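Local coordinates for protein myosin-I heavy chain (PDB 5EJY) that is an actin-based motor of the myosin VII class, active in the early steps of phagocytosis and in adhesion, of which this chain is a MyTH4-FERM tail unit, at residues Asn180-Glu191 against Thr261-Glu272. Numbering follows the deposited sequence.
Sequences NGARKQVPSVTE and TDKLCDVLSKVE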
ATOM      1  N   ASN A 180      11.919  -7.170  -4.489  1.00 28.60           N
ATOM      2  CA  ASN A 180      11.172  -6.152  -3.743  1.00 26.11           C
ATOM      3  C   ASN A 180      11.170  -6.291  -2.232  1.00 30.60           C
ATOM      4  O   ASN A 180      10.659  -5.414  -1.527  1.00 30.04           O
ATOM      5  CB  ASN A 180       9.738  -6.055  -4.271  1.00 26.49           C
ATOM      6  CG  ASN A 180       9.676  -5.377  -5.617  1.00 28.84           C
ATOM      7  OD1 ASN A 180      10.660  -4.771  -6.045  1.00 28.62           O
ATOM      8  ND2 ASN A 180       8.526  -5.471  -6.298  1.00 21.59           N
ATOM      9  N   GLY A 181      11.735  -7.383  -1.726  1.00 28.70           N
ATOM     10  CA  GLY A 181      11.850  -7.558  -0.290  1.00 28.25           C
ATOM     11  C   GLY A 181      10.618  -8.215   0.299  1.00 27.75           C
ATOM     12  O   GLY A 181       9.586  -8.338  -0.366  1.00 26.65           O
ATOM     13  N   ALA A 182      10.731  -8.629   1.553  1.00 25.58           N
ATOM     14  CA  ALA A 182       9.674  -9.343   2.255  1.00 26.52           C
ATOM     15  C   ALA A 182       8.402  -8.527   2.400  1.00 29.75           C
ATOM     16  O   ALA A 182       8.440  -7.294   2.482  1.00 26.18           O
ATOM     17  CB  ALA A 182      10.163  -9.764   3.642  1.00 32.14           C
ATOM     18  N   ARG A 183       7.278  -9.232   2.456  1.00 25.36           N
ATOM     19  CA  ARG A 183       6.004  -8.616   2.805  1.00 23.80           C
ATOM     20  C   ARG A 183       5.717  -8.776   4.292  1.00 26.92           C
ATOM     21  O   ARG A 183       6.441  -9.475   5.024  1.00 26.58           O
ATOM     22  CB  ARG A 183       4.861  -9.226   1.985  1.00 23.26           C
ATOM     23  CG  ARG A 183       4.499 -10.650   2.376  1.00 22.03           C
ATOM     24  CD  ARG A 183       3.458 -11.215   1.409  1.00 21.70           C
ATOM     25  NE  ARG A 183       2.234 -10.412   1.436  1.00 19.15           N
ATOM     26  CZ  ARG A 183       1.230 -10.545   0.577  1.00 20.65           C
ATOM     27  NH1 ARG A 183       1.314 -11.433  -0.420  1.00 16.76           N
ATOM     28  NH2 ARG A 183       0.145  -9.772   0.702  1.00 21.55           N
ATOM     29  N   LYS A 184       4.636  -8.154   4.738  1.00 19.46           N
ATOM     30  CA  LYS A 184       4.355  -8.081   6.160  1.00 26.88           C
ATOM     31  C   LYS A 184       3.075  -8.780   6.567  1.00 27.35           C
ATOM     32  O   LYS A 184       2.832  -8.967   7.759  1.00 23.75           O
ATOM     33  CB  LYS A 184       4.280  -6.613   6.589  1.00 26.11           C
ATOM     34  CG  LYS A 184       5.560  -5.841   6.305  1.00 29.65           C
ATOM     35  CD  LYS A 184       5.484  -4.431   6.853  1.00 35.54           C
ATOM     36  CE  LYS A 184       6.781  -3.675   6.600  1.00 38.29           C
ATOM     37  NZ  LYS A 184       6.699  -2.310   7.197  1.00 49.67           N
ATOM     38  N   GLN A 185       2.245  -9.154   5.595  1.00 19.49           N
ATOM     39  CA  GLN A 185       0.947  -9.716   5.929  1.00 20.63           C
ATOM     40  C   GLN A 185       0.648 -10.965   5.108  1.00 22.69           C
ATOM     41  O   GLN A 185       1.197 -11.152   4.023  1.00 20.01           O
ATOM     42  CB  GLN A 185      -0.170  -8.677   5.702  1.00 22.81           C
ATOM     43  CG  GLN A 185       0.086  -7.293   6.336  1.00 22.92           C
ATOM     44  CD  GLN A 185       0.287  -7.355   7.860  1.00 34.18           C
ATOM     45  OE1 GLN A 185      -0.234  -8.247   8.530  1.00 32.15           O
ATOM     46  NE2 GLN A 185       1.041  -6.393   8.409  1.00 31.97           N
ATOM     47  N   VAL A 186      -0.245 -11.797   5.631  1.00 19.51           N
ATOM     48  CA  VAL A 186      -0.804 -12.919   4.896  1.00 19.20           C
ATOM     49  C   VAL A 186      -1.823 -12.410   3.864  1.00 24.35           C
ATOM     50  O   VAL A 186      -2.633 -11.529   4.169  1.00 21.99           O
ATOM     51  CB  VAL A 186      -1.498 -13.894   5.876  1.00 23.59           C
ATOM     52  CG1 VAL A 186      -2.327 -14.941   5.127  1.00 23.21           C
ATOM     53  CG2 VAL A 186      -0.455 -14.549   6.798  1.00 22.79           C
ATOM     54  N   PRO A 187      -1.776 -12.953   2.639  1.00 23.35           N
ATOM     55  CA  PRO A 187      -2.734 -12.561   1.595  1.00 22.28           C
ATOM     56  C   PRO A 187      -4.197 -12.560   2.056  1.00 25.15           C
ATOM     57  O   PRO A 187      -4.640 -13.484   2.750  1.00 26.53           O
ATOM     58  CB  PRO A 187      -2.531 -13.642   0.531  1.00 22.03           C
ATOM     59  CG  PRO A 187      -1.097 -13.967   0.639  1.00 24.30           C
ATOM     60  CD  PRO A 187      -0.731 -13.853   2.103  1.00 17.34           C
ATOM     61  N   SER A 188      -4.930 -11.520   1.672  1.00 22.63           N
ATOM     62  CA  SER A 188      -6.380 -11.472   1.865  1.00 23.82           C
ATOM     63  C   SER A 188      -7.049 -12.487   0.949  1.00 26.05           C
ATOM     64  O   SER A 188      -6.423 -13.006   0.024  1.00 22.23           O
ATOM     65  CB  SER A 188      -6.912 -10.086   1.499  1.00 23.41           C
ATOM     66  OG  SER A 188      -6.639  -9.787   0.147  1.00 22.52           O
ATOM     67  N   VAL A 189      -8.332 -12.747   1.176  1.00 26.01           N
ATOM     68  CA  VAL A 189      -9.077 -13.626   0.275  1.00 29.21           C
ATOM     69  C   VAL A 189      -9.065 -13.142  -1.180  1.00 28.52           C
ATOM     70  O   VAL A 189      -8.973 -13.939  -2.113  1.00 25.68           O
ATOM     71  CB  VAL A 189     -10.538 -13.808   0.733  1.00 31.25           C
ATOM     72  CG1 VAL A 189     -11.337 -14.566  -0.340  1.00 31.77           C
ATOM     73  CG2 VAL A 189     -10.581 -14.537   2.059  1.00 32.39           C
ATOM     74  N   THR A 190      -9.162 -11.835  -1.385  1.00 27.31           N
ATOM     75  CA  THR A 190      -9.174 -11.313  -2.749  1.00 32.22           C
ATOM     76  C   THR A 190      -7.867 -11.629  -3.473  1.00 30.83           C
ATOM     77  O   THR A 190      -7.862 -11.988  -4.655  1.00 25.83           O
ATOM     78  CB  THR A 190      -9.412  -9.802  -2.781  1.00 32.67           C
ATOM     79  OG1 THR A 190     -10.609  -9.504  -2.064  1.00 43.97           O
ATOM     80  CG2 THR A 190      -9.570  -9.334  -4.216  1.00 39.19           C
ATOM     81  N   GLU A 191      -6.754 -11.494  -2.764  1.00 24.04           N
ATOM     82  CA  GLU A 191      -5.460 -11.803  -3.358  1.00 23.61           C
ATOM     83  C   GLU A 191      -5.312 -13.301  -3.639  1.00 20.27           C
ATOM     84  O   GLU A 191      -4.823 -13.698  -4.701  1.00 21.77           O
ATOM     85  CB  GLU A 191      -4.328 -11.295  -2.451  1.00 19.84           C
ATOM     86  CG  GLU A 191      -2.924 -11.577  -2.991  1.00 18.79           C
ATOM     87  CD  GLU A 191      -1.829 -11.183  -2.005  1.00 18.56           C
ATOM     88  OE1 GLU A 191      -2.129 -10.519  -0.977  1.00 18.59           O
ATOM     89  OE2 GLU A 191      -0.657 -11.526  -2.256  1.00 22.16           O
ATOM     90  N   THR A 261       8.610   0.992  -0.351  1.00 23.73           N
ATOM     91  CA  THR A 261       8.861  -0.444  -0.501  1.00 26.81           C
ATOM     92  C   THR A 261       7.737  -1.304   0.082  1.00 25.94           C
ATOM     93  O   THR A 261       7.778  -2.527  -0.017  1.00 25.75           O
ATOM     94  CB  THR A 261      10.189  -0.856   0.174  1.00 31.11           C
ATOM     95  OG1 THR A 261      10.111  -0.557   1.562  1.00 31.81           O
ATOM     96  CG2 THR A 261      11.355  -0.090  -0.423  1.00 29.76           C
ATOM     97  N   ASP A 262       6.745  -0.677   0.707  1.00 21.92           N
ATOM     98  CA  ASP A 262       5.615  -1.435   1.242  1.00 21.97           C
ATOM     99  C   ASP A 262       4.757  -2.002   0.097  1.00 22.20           C
ATOM    100  O   ASP A 262       4.680  -1.415  -0.987  1.00 21.90           O
ATOM    101  CB  ASP A 262       4.750  -0.562   2.138  1.00 21.41           C
ATOM    102  CG  ASP A 262       5.289  -0.455   3.559  1.00 32.11           C
ATOM    103  OD1 ASP A 262       6.405  -0.921   3.841  1.00 32.25           O
ATOM    104  OD2 ASP A 262       4.577   0.110   4.394  1.00 36.83           O
ATOM    105  N   LYS A 263       4.119  -3.139   0.343  1.00 19.80           N
ATOM    106  CA  LYS A 263       3.366  -3.846  -0.703  1.00 20.56           C
ATOM    107  C   LYS A 263       1.895  -3.464  -0.647  1.00 19.96           C
ATOM    108  O   LYS A 263       1.280  -3.521   0.414  1.00 19.37           O
ATOM    109  CB  LYS A 263       3.492  -5.360  -0.518  1.00 20.03           C
ATOM    110  CG  LYS A 263       4.808  -5.961  -1.038  1.00 20.94           C
ATOM    111  CD  LYS A 263       5.978  -5.542  -0.179  1.00 27.14           C
ATOM    112  CE  LYS A 263       7.313  -5.952  -0.820  1.00 24.13           C
ATOM    113  NZ  LYS A 263       8.443  -5.446   0.056  1.00 25.19           N
ATOM    114  N   LEU A 264       1.325  -3.081  -1.782  1.00 19.68           N
ATOM    115  CA  LEU A 264      -0.091  -2.714  -1.776  1.00 20.75           C
ATOM    116  C   LEU A 264      -0.981  -3.870  -1.353  1.00 21.49           C
ATOM    117  O   LEU A 264      -2.006  -3.648  -0.722  1.00 19.71           O
ATOM    118  CB  LEU A 264      -0.556  -2.148  -3.125  1.00 19.68           C
ATOM    119  CG  LEU A 264       0.120  -0.878  -3.649  1.00 23.15           C
ATOM    120  CD1 LEU A 264      -0.652  -0.328  -4.862  1.00 25.39           C
ATOM    121  CD2 LEU A 264       0.235   0.181  -2.576  1.00 21.93           C
ATOM    122  N   CYS A 265      -0.610  -5.106  -1.700  1.00 18.92           N
ATOM    123  CA  CYS A 265      -1.406  -6.245  -1.240  1.00 17.77           C
ATOM    124  C   CYS A 265      -1.447  -6.380   0.292  1.00 18.59           C
ATOM    125  O   CYS A 265      -2.441  -6.867   0.845  1.00 20.06           O
ATOM    126  CB  CYS A 265      -0.944  -7.552  -1.890  1.00 17.04           C
ATOM    127  SG  CYS A 265      -1.440  -7.689  -3.627  1.00 20.99           S
ATOM    128  N   ASP A 266      -0.389  -5.953   0.974  1.00 17.44           N
ATOM    129  CA  ASP A 266      -0.417  -5.944   2.442  1.00 18.67           C
ATOM    130  C   ASP A 266      -1.498  -4.977   2.958  1.00 22.73           C
ATOM    131  O   ASP A 266      -2.114  -5.207   4.003  1.00 21.35           O
ATOM    132  CB  ASP A 266       0.953  -5.556   3.029  1.00 20.49           C
ATOM    133  CG  ASP A 266       1.952  -6.716   3.019  1.00 24.30           C
ATOM    134  OD1 ASP A 266       1.526  -7.878   2.861  1.00 21.19           O
ATOM    135  OD2 ASP A 266       3.168  -6.457   3.186  1.00 22.63           O
ATOM    136  N   VAL A 267      -1.736  -3.895   2.229  1.00 19.95           N
ATOM    137  CA  VAL A 267      -2.793  -2.962   2.632  1.00 20.25           C
ATOM    138  C   VAL A 267      -4.155  -3.647   2.505  1.00 20.84           C
ATOM    139  O   VAL A 267      -4.986  -3.552   3.406  1.00 20.70           O
ATOM    140  CB  VAL A 267      -2.750  -1.646   1.812  1.00 20.54           C
ATOM    141  CG1 VAL A 267      -3.898  -0.712   2.213  1.00 22.56           C
ATOM    142  CG2 VAL A 267      -1.412  -0.944   2.023  1.00 22.15           C
ATOM    143  N   LEU A 268      -4.370  -4.370   1.403  1.00 20.45           N
ATOM    144  CA  LEU A 268      -5.605  -5.149   1.242  1.00 18.20           C
ATOM    145  C   LEU A 268      -5.847  -6.130   2.408  1.00 24.34           C
ATOM    146  O   LEU A 268      -6.983  -6.307   2.858  1.00 22.69           O
ATOM    147  CB  LEU A 268      -5.598  -5.915  -0.081  1.00 20.80           C
ATOM    148  CG  LEU A 268      -5.573  -5.102  -1.384  1.00 21.16           C
ATOM    149  CD1 LEU A 268      -5.533  -6.050  -2.599  1.00 21.25           C
ATOM    150  CD2 LEU A 268      -6.774  -4.158  -1.470  1.00 25.23           C
ATOM    151  N   SER A 269      -4.782  -6.775   2.880  1.00 17.42           N
ATOM    152  CA  SER A 269      -4.881  -7.646   4.051  1.00 20.52           C
ATOM    153  C   SER A 269      -5.364  -6.878   5.278  1.00 21.79           C
ATOM    154  O   SER A 269      -6.195  -7.368   6.042  1.00 23.03           O
ATOM    155  CB  SER A 269      -3.520  -8.284   4.356  1.00 22.58           C
ATOM    156  OG  SER A 269      -3.055  -9.008   3.229  1.00 27.71           O
ATOM    157  N   LYS A 270      -4.831  -5.679   5.471  1.00 20.84           N
ATOM    158  CA  LYS A 270      -5.233  -4.847   6.620  1.00 23.79           C
ATOM    159  C   LYS A 270      -6.702  -4.463   6.554  1.00 27.10           C
ATOM    160  O   LYS A 270      -7.392  -4.396   7.583  1.00 26.75           O
ATOM    161  CB  LYS A 270      -4.382  -3.584   6.709  1.00 25.92           C
ATOM    162  CG  LYS A 270      -2.934  -3.827   7.034  1.00 30.08           C
ATOM    163  CD  LYS A 270      -2.338  -2.667   7.818  1.00 38.26           C
ATOM    164  CE  LYS A 270      -2.790  -1.322   7.273  1.00 42.05           C
ATOM    165  NZ  LYS A 270      -2.011  -0.194   7.882  1.00 47.24           N
ATOM    166  N   VAL A 271      -7.171  -4.194   5.342  1.00 24.13           N
ATOM    167  CA  VAL A 271      -8.567  -3.864   5.099  1.00 26.71           C
ATOM    168  C   VAL A 271      -9.465  -5.017   5.499  1.00 27.99           C
ATOM    169  O   VAL A 271     -10.466  -4.830   6.199  1.00 31.83           O
ATOM    170  CB  VAL A 271      -8.809  -3.484   3.624  1.00 31.59           C
ATOM    171  CG1 VAL A 271     -10.315  -3.346   3.332  1.00 31.75           C
ATOM    172  CG2 VAL A 271      -8.076  -2.198   3.297  1.00 31.84           C
ATOM    173  N   GLU A 272      -9.091  -6.215   5.076  1.00 26.79           N
ATOM    174  CA  GLU A 272      -9.820  -7.416   5.442  1.00 28.35           C
ATOM    175  C   GLU A 272      -9.781  -7.619   6.964  1.00 31.47           C
ATOM    176  O   GLU A 272     -10.795  -7.973   7.571  1.00 29.12           O
ATOM    177  CB  GLU A 272      -9.230  -8.626   4.716  1.00 32.71           C
ATOM    178  CG  GLU A 272     -10.013  -9.910   4.898  1.00 34.20           C
ATOM    179  CD  GLU A 272      -9.390 -11.080   4.155  1.00 37.13           C
ATOM    180  OE1 GLU A 272      -8.424 -11.675   4.672  1.00 35.61           O
ATOM    181  OE2 GLU A 272      -9.869 -11.401   3.052  1.00 33.28           O
TER
HETATM  182  O   HOH W   1       4.190  -1.165   6.881  1.00 47.74           O
HETATM  183  O   HOH W   2      -4.015  -9.132   0.124  1.00 19.20           O
HETATM  184  O   HOH W   3     -10.309  -9.974   0.742  1.00 32.65           O
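The MyTH4 domain joins the ubiquitin-like first lobe of the FERM domain where the extended connection from helix 161-180 to helix 189-196 lies along helix 264-277, whose D266, S269 and E272, with K263 ahead of them, grip it in turn. K263 NZ reaches the last helical carbonyl, N180 O, at 2.7 Å and A182 O just beyond the helix at 3.0 Å, above both carbonyl planes, and also bonds T261 O; a bend about CB-CG (chi2 70°) and an extended end carry it there. R183 is shared by two carboxylates: NH1 and NH2 meet E191 end-on, NH1 to OE2 at 2.7 Å, each oxygen using its syn lone pair, while NE and NH2 grip D266 OD1 side-on from one face, NE at 3.0 Å. D266 OD2 takes K184 N at 2.7 Å. With an alanine at R183, E191 and D266 would probably lack the cation they share, D266 being held chiefly through K184 N. S188 N-caps helix 189-196, and water 2 joins S188 N, E191 OE1 and C265 O. S269 OG donates to V186 O at 2.7 Å. E272, also salt-bridged to K89, accepts V189 N on the syn side of OE2, at 2.8 Å and 165°.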